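Local structure of proline iminopeptidase-related protein (Thermus thermophilus, 2YYS) at residues Tyr16-Gly21 / Ser63-Glu68; Val56-Arg61 / Leu86-Ala91. The protein is of unknown function but belongs to the peptidase S33 family of alpha/beta hydrolases and may act as a peptidase. One frame throughout, in Å; residues are numbered along the deposited sequence.

Interaction 1 of 2, residues Tyr16-Gly21 / Ser63-Glu68; sequences YVEDVG and SGRSLE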
ATOM      1  N   TYR A  16     -11.113 -11.836  -0.675  1.00 17.77           N
ATOM      2  CA  TYR A  16     -11.802 -11.388   0.524  1.00 17.14           C
ATOM      3  C   TYR A  16     -12.073  -9.883   0.392  1.00 17.31           C
ATOM      4  O   TYR A  16     -11.150  -9.088   0.235  1.00 17.03           O
ATOM      5  CB  TYR A  16     -10.979 -11.687   1.777  1.00 16.86           C
ATOM      6  CG  TYR A  16     -11.630 -11.146   3.006  1.00 15.79           C
ATOM      7  CD1 TYR A  16     -12.614 -11.871   3.686  1.00 13.13           C
ATOM      8  CD2 TYR A  16     -11.277  -9.893   3.489  1.00 14.55           C
ATOM      9  CE1 TYR A  16     -13.219 -11.344   4.824  1.00 13.84           C
ATOM     10  CE2 TYR A  16     -11.876  -9.364   4.590  1.00 15.18           C
ATOM     11  CZ  TYR A  16     -12.850 -10.083   5.268  1.00 15.43           C
ATOM     12  OH  TYR A  16     -13.442  -9.500   6.375  1.00 14.63           O
ATOM     13  N   VAL A  17     -13.349  -9.508   0.454  1.00 16.99           N
ATOM     14  CA  VAL A  17     -13.778  -8.143   0.217  1.00 17.39           C
ATOM     15  C   VAL A  17     -14.649  -7.664   1.363  1.00 17.50           C
ATOM     16  O   VAL A  17     -15.522  -8.395   1.828  1.00 17.46           O
ATOM     17  CB  VAL A  17     -14.574  -8.049  -1.118  1.00 17.45           C
ATOM     18  CG1 VAL A  17     -15.141  -6.667  -1.327  1.00 18.09           C
ATOM     19  CG2 VAL A  17     -13.678  -8.425  -2.298  1.00 17.26           C
ATOM     20  N   GLU A  18     -14.386  -6.445   1.825  1.00 17.76           N
ATOM     21  CA  GLU A  18     -15.257  -5.724   2.751  1.00 18.24           C
ATOM     22  C   GLU A  18     -15.690  -4.439   2.056  1.00 18.06           C
ATOM     23  O   GLU A  18     -14.907  -3.501   1.889  1.00 17.65           O
ATOM     24  CB  GLU A  18     -14.545  -5.410   4.064  1.00 18.39           C
ATOM     25  CG  GLU A  18     -13.901  -6.626   4.721  1.00 19.57           C
ATOM     26  CD  GLU A  18     -13.092  -6.286   5.969  1.00 20.35           C
ATOM     27  OE1 GLU A  18     -12.692  -5.120   6.119  1.00 20.31           O
ATOM     28  OE2 GLU A  18     -12.839  -7.203   6.793  1.00 20.46           O
ATOM     29  N   ASP A  19     -16.941  -4.445   1.628  1.00 18.26           N
ATOM     30  CA  ASP A  19     -17.569  -3.381   0.885  1.00 18.60           C
ATOM     31  C   ASP A  19     -18.398  -2.581   1.879  1.00 19.24           C
ATOM     32  O   ASP A  19     -19.465  -3.016   2.315  1.00 19.05           O
ATOM     33  CB  ASP A  19     -18.420  -4.034  -0.207  1.00 18.63           C
ATOM     34  CG  ASP A  19     -19.151  -3.046  -1.074  1.00 19.04           C
ATOM     35  OD1 ASP A  19     -19.018  -1.815  -0.898  1.00 17.76           O
ATOM     36  OD2 ASP A  19     -19.913  -3.447  -1.974  1.00 20.99           O
ATOM     37  N   VAL A  20     -17.913  -1.393   2.216  1.00 20.14           N
ATOM     38  CA  VAL A  20     -18.389  -0.649   3.380  1.00 21.36           C
ATOM     39  C   VAL A  20     -18.863   0.752   3.015  1.00 22.07           C
ATOM     40  O   VAL A  20     -18.222   1.430   2.224  1.00 22.52           O
ATOM     41  CB  VAL A  20     -17.237  -0.539   4.397  1.00 21.71           C
ATOM     42  CG1 VAL A  20     -17.613   0.279   5.579  1.00 22.76           C
ATOM     43  CG2 VAL A  20     -16.820  -1.940   4.851  1.00 21.82           C
ATOM     44  N   GLY A  21     -19.960   1.200   3.621  1.00 22.40           N
ATOM     45  CA  GLY A  21     -20.480   2.539   3.385  1.00 22.49           C
ATOM     46  C   GLY A  21     -21.601   2.583   2.352  1.00 22.75           C
ATOM     47  O   GLY A  21     -21.956   1.559   1.775  1.00 21.50           O
ATOM     48  N   SER A  63      -3.638 -13.706  -0.908  1.00 17.99           N
ATOM     49  CA  SER A  63      -3.031 -13.058   0.244  1.00 18.13           C
ATOM     50  C   SER A  63      -4.007 -12.910   1.399  1.00 18.07           C
ATOM     51  O   SER A  63      -5.205 -12.684   1.188  1.00 17.89           O
ATOM     52  CB  SER A  63      -2.499 -11.671  -0.141  1.00 18.29           C
ATOM     53  OG  SER A  63      -1.802 -11.709  -1.376  1.00 18.82           O
ATOM     54  N   GLY A  64      -3.480 -12.996   2.618  1.00 17.83           N
ATOM     55  CA  GLY A  64      -4.268 -12.748   3.811  1.00 18.20           C
ATOM     56  C   GLY A  64      -5.474 -13.664   3.845  1.00 18.15           C
ATOM     57  O   GLY A  64      -5.322 -14.877   3.774  1.00 17.86           O
ATOM     58  N   ARG A  65      -6.659 -13.066   3.896  1.00 18.11           N
ATOM     59  CA  ARG A  65      -7.911 -13.792   4.064  1.00 18.28           C
ATOM     60  C   ARG A  65      -8.498 -14.286   2.758  1.00 18.90           C
ATOM     61  O   ARG A  65      -9.512 -14.979   2.765  1.00 19.50           O
ATOM     62  CB  ARG A  65      -8.931 -12.914   4.780  1.00 17.89           C
ATOM     63  CG  ARG A  65      -8.487 -12.504   6.160  1.00 17.24           C
ATOM     64  CD  ARG A  65      -9.236 -11.310   6.718  1.00 16.75           C
ATOM     65  NE  ARG A  65      -8.821 -10.079   6.064  1.00 16.89           N
ATOM     66  CZ  ARG A  65      -9.182  -8.864   6.432  1.00 16.82           C
ATOM     67  NH1 ARG A  65      -9.984  -8.681   7.472  1.00 16.93           N
ATOM     68  NH2 ARG A  65      -8.756  -7.815   5.737  1.00 16.99           N
ATOM     69  N   SER A  66      -7.874 -13.928   1.640  1.00 19.21           N
ATOM     70  CA  SER A  66      -8.302 -14.397   0.330  1.00 19.75           C
ATOM     71  C   SER A  66      -7.940 -15.850   0.085  1.00 20.70           C
ATOM     72  O   SER A  66      -7.024 -16.401   0.694  1.00 20.56           O
ATOM     73  CB  SER A  66      -7.705 -13.533  -0.790  1.00 19.45           C
ATOM     74  OG  SER A  66      -8.213 -12.215  -0.708  1.00 18.75           O
ATOM     75  N   LEU A  67      -8.658 -16.441  -0.855  1.00 21.83           N
ATOM     76  CA  LEU A  67      -8.578 -17.860  -1.117  1.00 23.37           C
ATOM     77  C   LEU A  67      -7.208 -18.252  -1.695  1.00 24.45           C
ATOM     78  O   LEU A  67      -6.668 -17.613  -2.618  1.00 23.39           O
ATOM     79  CB  LEU A  67      -9.732 -18.277  -2.041  1.00 23.39           C
ATOM     80  CG  LEU A  67      -9.970 -19.773  -2.290  1.00 25.47           C
ATOM     81  CD1 LEU A  67     -10.163 -20.542  -0.988  1.00 25.69           C
ATOM     82  CD2 LEU A  67     -11.190 -19.977  -3.189  1.00 26.06           C
ATOM     83  N   GLU A  68      -6.659 -19.314  -1.120  1.00 26.27           N
ATOM     84  CA  GLU A  68      -5.337 -19.807  -1.459  1.00 28.18           C
ATOM     85  C   GLU A  68      -5.300 -20.145  -2.947  1.00 28.60           C
ATOM     86  O   GLU A  68      -6.212 -20.777  -3.469  1.00 28.12           O
ATOM     87  CB  GLU A  68      -5.019 -21.040  -0.603  1.00 28.97           C
ATOM     88  CG  GLU A  68      -3.542 -21.427  -0.557  1.00 33.33           C
ATOM     89  CD  GLU A  68      -3.222 -22.494   0.498  1.00 39.13           C
ATOM     90  OE1 GLU A  68      -3.890 -22.555   1.564  1.00 41.98           O
ATOM     91  OE2 GLU A  68      -2.285 -23.283   0.265  1.00 42.63           O
TER
HETATM   92  O   HOH W   1      -9.951  -5.189   6.184  1.00 18.99           O
HETATM   93  O   HOH W   2     -11.656  -6.328   8.991  1.00 26.76           O

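Interaction 2 of 2, residues Val56-Arg61 / Leu86-Ala91; sequences VYFDQR and LLLAEA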
ATOM      1  N   VAL A  56     -13.992  -0.060  -0.472  1.00 17.14           N
ATOM      2  CA  VAL A  56     -13.813  -1.467  -0.756  1.00 17.30           C
ATOM      3  C   VAL A  56     -12.428  -1.864  -0.249  1.00 17.69           C
ATOM      4  O   VAL A  56     -11.400  -1.609  -0.912  1.00 18.70           O
ATOM      5  CB  VAL A  56     -13.969  -1.732  -2.268  1.00 16.88           C
ATOM      6  CG1 VAL A  56     -13.846  -3.210  -2.570  1.00 17.29           C
ATOM      7  CG2 VAL A  56     -15.297  -1.212  -2.742  1.00 15.88           C
ATOM      8  N   TYR A  57     -12.396  -2.410   0.959  1.00 17.56           N
ATOM      9  CA  TYR A  57     -11.183  -3.010   1.492  1.00 17.89           C
ATOM     10  C   TYR A  57     -11.133  -4.423   0.953  1.00 17.40           C
ATOM     11  O   TYR A  57     -12.134  -5.122   0.958  1.00 18.12           O
ATOM     12  CB  TYR A  57     -11.168  -3.029   3.029  1.00 17.99           C
ATOM     13  CG  TYR A  57     -11.440  -1.696   3.695  1.00 18.56           C
ATOM     14  CD1 TYR A  57     -10.410  -0.818   3.990  1.00 20.08           C
ATOM     15  CD2 TYR A  57     -12.731  -1.328   4.052  1.00 19.55           C
ATOM     16  CE1 TYR A  57     -10.666   0.405   4.614  1.00 19.40           C
ATOM     17  CE2 TYR A  57     -12.994  -0.121   4.669  1.00 19.14           C
ATOM     18  CZ  TYR A  57     -11.958   0.744   4.950  1.00 20.83           C
ATOM     19  OH  TYR A  57     -12.234   1.958   5.559  1.00 21.80           O
ATOM     20  N   PHE A  58      -9.990  -4.829   0.436  1.00 17.03           N
ATOM     21  CA  PHE A  58      -9.832  -6.205   0.015  1.00 16.39           C
ATOM     22  C   PHE A  58      -8.427  -6.711   0.209  1.00 16.37           C
ATOM     23  O   PHE A  58      -7.464  -5.932   0.260  1.00 16.63           O
ATOM     24  CB  PHE A  58     -10.327  -6.412  -1.427  1.00 16.36           C
ATOM     25  CG  PHE A  58      -9.460  -5.793  -2.489  1.00 15.18           C
ATOM     26  CD1 PHE A  58      -8.613  -6.580  -3.247  1.00 13.48           C
ATOM     27  CD2 PHE A  58      -9.559  -4.442  -2.793  1.00 15.39           C
ATOM     28  CE1 PHE A  58      -7.835  -6.028  -4.244  1.00 14.88           C
ATOM     29  CE2 PHE A  58      -8.779  -3.874  -3.799  1.00 14.57           C
ATOM     30  CZ  PHE A  58      -7.919  -4.662  -4.526  1.00 13.87           C
ATOM     31  N   ASP A  59      -8.328  -8.026   0.364  1.00 16.02           N
ATOM     32  CA  ASP A  59      -7.056  -8.691   0.392  1.00 16.65           C
ATOM     33  C   ASP A  59      -6.785  -9.187  -1.022  1.00 17.25           C
ATOM     34  O   ASP A  59      -7.650  -9.784  -1.661  1.00 17.51           O
ATOM     35  CB  ASP A  59      -7.062  -9.866   1.365  1.00 16.58           C
ATOM     36  CG  ASP A  59      -7.151  -9.444   2.806  1.00 16.68           C
ATOM     37  OD1 ASP A  59      -7.261  -8.227   3.092  1.00 16.43           O
ATOM     38  OD2 ASP A  59      -7.123 -10.285   3.733  1.00 16.43           O
ATOM     39  N   GLN A  60      -5.565  -8.965  -1.478  1.00 17.71           N
ATOM     40  CA  GLN A  60      -5.158  -9.269  -2.830  1.00 18.30           C
ATOM     41  C   GLN A  60      -5.089 -10.779  -3.037  1.00 18.79           C
ATOM     42  O   GLN A  60      -5.192 -11.576  -2.086  1.00 18.45           O
ATOM     43  CB  GLN A  60      -3.830  -8.574  -3.154  1.00 18.36           C
ATOM     44  CG  GLN A  60      -3.992  -7.054  -3.361  1.00 18.64           C
ATOM     45  CD  GLN A  60      -2.776  -6.238  -2.927  1.00 19.75           C
ATOM     46  OE1 GLN A  60      -1.644  -6.695  -3.062  1.00 21.18           O
ATOM     47  NE2 GLN A  60      -3.012  -5.032  -2.404  1.00 18.69           N
ATOM     48  N   ARG A  61      -4.966 -11.154  -4.300  1.00 18.91           N
ATOM     49  CA  ARG A  61      -5.079 -12.536  -4.711  1.00 19.16           C
ATOM     50  C   ARG A  61      -4.109 -13.393  -3.909  1.00 19.00           C
ATOM     51  O   ARG A  61      -2.945 -13.031  -3.731  1.00 19.24           O
ATOM     52  CB  ARG A  61      -4.838 -12.677  -6.214  1.00 19.01           C
ATOM     53  CG  ARG A  61      -3.462 -12.217  -6.690  1.00 20.29           C
ATOM     54  CD  ARG A  61      -3.097 -12.723  -8.061  1.00 20.14           C
ATOM     55  NE  ARG A  61      -4.172 -12.484  -9.016  1.00 20.61           N
ATOM     56  CZ  ARG A  61      -4.301 -13.084 -10.199  1.00 22.39           C
ATOM     57  NH1 ARG A  61      -5.326 -12.777 -10.989  1.00 21.98           N
ATOM     58  NH2 ARG A  61      -3.405 -13.973 -10.611  1.00 22.89           N
ATOM     59  N   LEU A  86      -9.585  -3.785 -11.212  1.00 18.98           N
ATOM     60  CA  LEU A  86     -10.635  -3.418 -12.162  1.00 19.74           C
ATOM     61  C   LEU A  86     -11.716  -4.480 -12.244  1.00 19.71           C
ATOM     62  O   LEU A  86     -12.887  -4.144 -12.292  1.00 19.40           O
ATOM     63  CB  LEU A  86     -10.065  -3.172 -13.558  1.00 19.56           C
ATOM     64  CG  LEU A  86      -9.673  -1.729 -13.843  1.00 22.46           C
ATOM     65  CD1 LEU A  86     -10.895  -0.816 -13.850  1.00 24.07           C
ATOM     66  CD2 LEU A  86      -8.606  -1.227 -12.831  1.00 24.06           C
ATOM     67  N   LEU A  87     -11.328  -5.753 -12.252  1.00 20.11           N
ATOM     68  CA  LEU A  87     -12.312  -6.838 -12.285  1.00 20.71           C
ATOM     69  C   LEU A  87     -13.182  -6.812 -11.027  1.00 20.66           C
ATOM     70  O   LEU A  87     -14.389  -7.036 -11.085  1.00 20.58           O
ATOM     71  CB  LEU A  87     -11.621  -8.192 -12.469  1.00 20.82           C
ATOM     72  CG  LEU A  87     -10.978  -8.391 -13.851  1.00 22.20           C
ATOM     73  CD1 LEU A  87     -10.102  -9.626 -13.884  1.00 23.52           C
ATOM     74  CD2 LEU A  87     -12.040  -8.494 -14.971  1.00 23.92           C
ATOM     75  N   LEU A  88     -12.579  -6.483  -9.890  1.00 20.70           N
ATOM     76  CA  LEU A  88     -13.332  -6.387  -8.651  1.00 20.36           C
ATOM     77  C   LEU A  88     -14.345  -5.244  -8.760  1.00 20.83           C
ATOM     78  O   LEU A  88     -15.507  -5.396  -8.393  1.00 20.00           O
ATOM     79  CB  LEU A  88     -12.397  -6.180  -7.451  1.00 20.25           C
ATOM     80  CG  LEU A  88     -13.078  -5.981  -6.087  1.00 18.92           C
ATOM     81  CD1 LEU A  88     -14.012  -7.139  -5.767  1.00 18.36           C
ATOM     82  CD2 LEU A  88     -12.049  -5.799  -4.970  1.00 18.16           C
ATOM     83  N   ALA A  89     -13.891  -4.093  -9.259  1.00 21.55           N
ATOM     84  CA  ALA A  89     -14.772  -2.930  -9.422  1.00 22.17           C
ATOM     85  C   ALA A  89     -15.979  -3.270 -10.301  1.00 22.45           C
ATOM     86  O   ALA A  89     -17.110  -2.890  -9.997  1.00 22.05           O
ATOM     87  CB  ALA A  89     -14.005  -1.749 -10.009  1.00 22.19           C
ATOM     88  N   GLU A  90     -15.732  -4.016 -11.372  1.00 23.32           N
ATOM     89  CA  GLU A  90     -16.793  -4.388 -12.302  1.00 24.43           C
ATOM     90  C   GLU A  90     -17.739  -5.402 -11.667  1.00 24.19           C
ATOM     91  O   GLU A  90     -18.941  -5.320 -11.867  1.00 24.44           O
ATOM     92  CB  GLU A  90     -16.206  -4.886 -13.628  1.00 24.98           C
ATOM     93  CG  GLU A  90     -15.654  -3.721 -14.460  1.00 28.52           C
ATOM     94  CD  GLU A  90     -14.712  -4.128 -15.590  1.00 33.19           C
ATOM     95  OE1 GLU A  90     -14.583  -5.351 -15.864  1.00 35.81           O
ATOM     96  OE2 GLU A  90     -14.106  -3.207 -16.209  1.00 35.20           O
ATOM     97  N   ALA A  91     -17.202  -6.309 -10.854  1.00 24.02           N
ATOM     98  CA  ALA A  91     -18.023  -7.288 -10.144  1.00 23.93           C
ATOM     99  C   ALA A  91     -18.960  -6.586  -9.166  1.00 23.83           C
ATOM    100  O   ALA A  91     -20.093  -7.013  -8.983  1.00 23.76           O
ATOM    101  CB  ALA A  91     -17.144  -8.303  -9.422  1.00 23.83           C
TER

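Interaction 1 of 2, residues Tyr16-Gly21 / Ser63-Glu68
Tyr16 N donates to Ser66 OG over 2.9 Å, with an almost straight N-H...O angle of 167°. Ser66 OG is also hydrogen-bonded to the backbone O of Asp59. The second polar link joins Glu18 and Arg65. Glu18 OE2 lies 3.3 Å from Arg65 NH1, well out of the guanidinium plane, so this salt bridge rests on charge alone. NH1 and NH2 of Arg65 instead meet two waters at the guanidinium edge. Water 1 accepts from Arg65 NH2 and donates to Glu18 OE1; water 2 accepts from Arg65 NH1 and donates to Glu18 OE2. Arg65 NE is in a salt bridge with Asp59, and Glu18 OE1 in one with Arg43.

Arg65 lies over one face of the Tyr16 ring. Its chain bends at chi3 (-73°), which lays the guanidinium over the ring rim, the two planes 28° apart. Tyr16 CE2 sits 3.3 Å from Arg65 CZ, and Arg65 CD makes a CH-pi contact 4.0 Å from the ring centroid. An alanine here would probably uncover this ring face, cost Asp59 this salt bridge and leave Glu18 with Arg43 alone of the cations named.

Ser63 to Ser66 form a type II' beta turn in the loop after strand 54-58. The turn packs at the start of segment 16-21, whose strand runs between strands 3-9 and 54-58. Tyr40 of helix 40-46 also touches Arg65.

Interaction 2 of 2, residues Val56-Arg61 / Leu86-Ala91
Val56 and Leu88 meet where a strand faces a helix. Residues 56-58 are extended, while 86-91 are helical, with Glu90 N bonded to Leu86 O and Ala91 N to Leu87 O. The nearest CA atoms, of Val56 and Ala89, are 8.8 Å apart, so side chains bridge the gap. Val56 and Phe58, two apart on the strand, both point to the helix; Tyr57 points away.

Leu88 supplies the helix side of the contact. Its CG is anti to the backbone N (chi1 177°), which carries CD2 out to the strand. CD2 lies over one face of the Phe58 ring, offset toward the rim, 3.7 Å from the centroid in a CH-pi contact. The nearest ring atoms are CG and CD2 of Phe58, each 3.6 Å from Leu88 CD2. The Leu88 and Phe58 side chains run alongside each other, pointing opposite ways. Val56 instead meets Leu88 tip to tip, with Val56 CG1 4.0 Å from Leu88 CD2. All three residues are buried and the contact is wholly apolar. Val17 of strand 14-20 touches all three.

This is the helix-on-sheet packing of the alpha/beta hydrolase fold: helix 78-91 lies on one face of the central sheet, against strands 14-20, 54-58 and 27-31.

In the fold
Interactions 1 and 2 lie side by side, with centres 8 Å apart. Their segments alternate along the chain: 16-21, 56-61, 63-68, then 86-91. Strands 14-20 and 54-58 are antiparallel neighbours in the mixed sheet. Glu18 N lies 2.8 Å from Tyr57 O, probably hydrogen-bonded. Asp59, in segment 56-61, is a further tie from interaction 2 to the loop of interaction 1. Interaction 2 packs helix 78-91 on one sheet face. Interaction 1 gathers its Glu18-Arg65 pair on the other, where Tyr57 points. The loop leaving strand 54-58 is thus fastened back to strand 14-20 before the chain enters the helix.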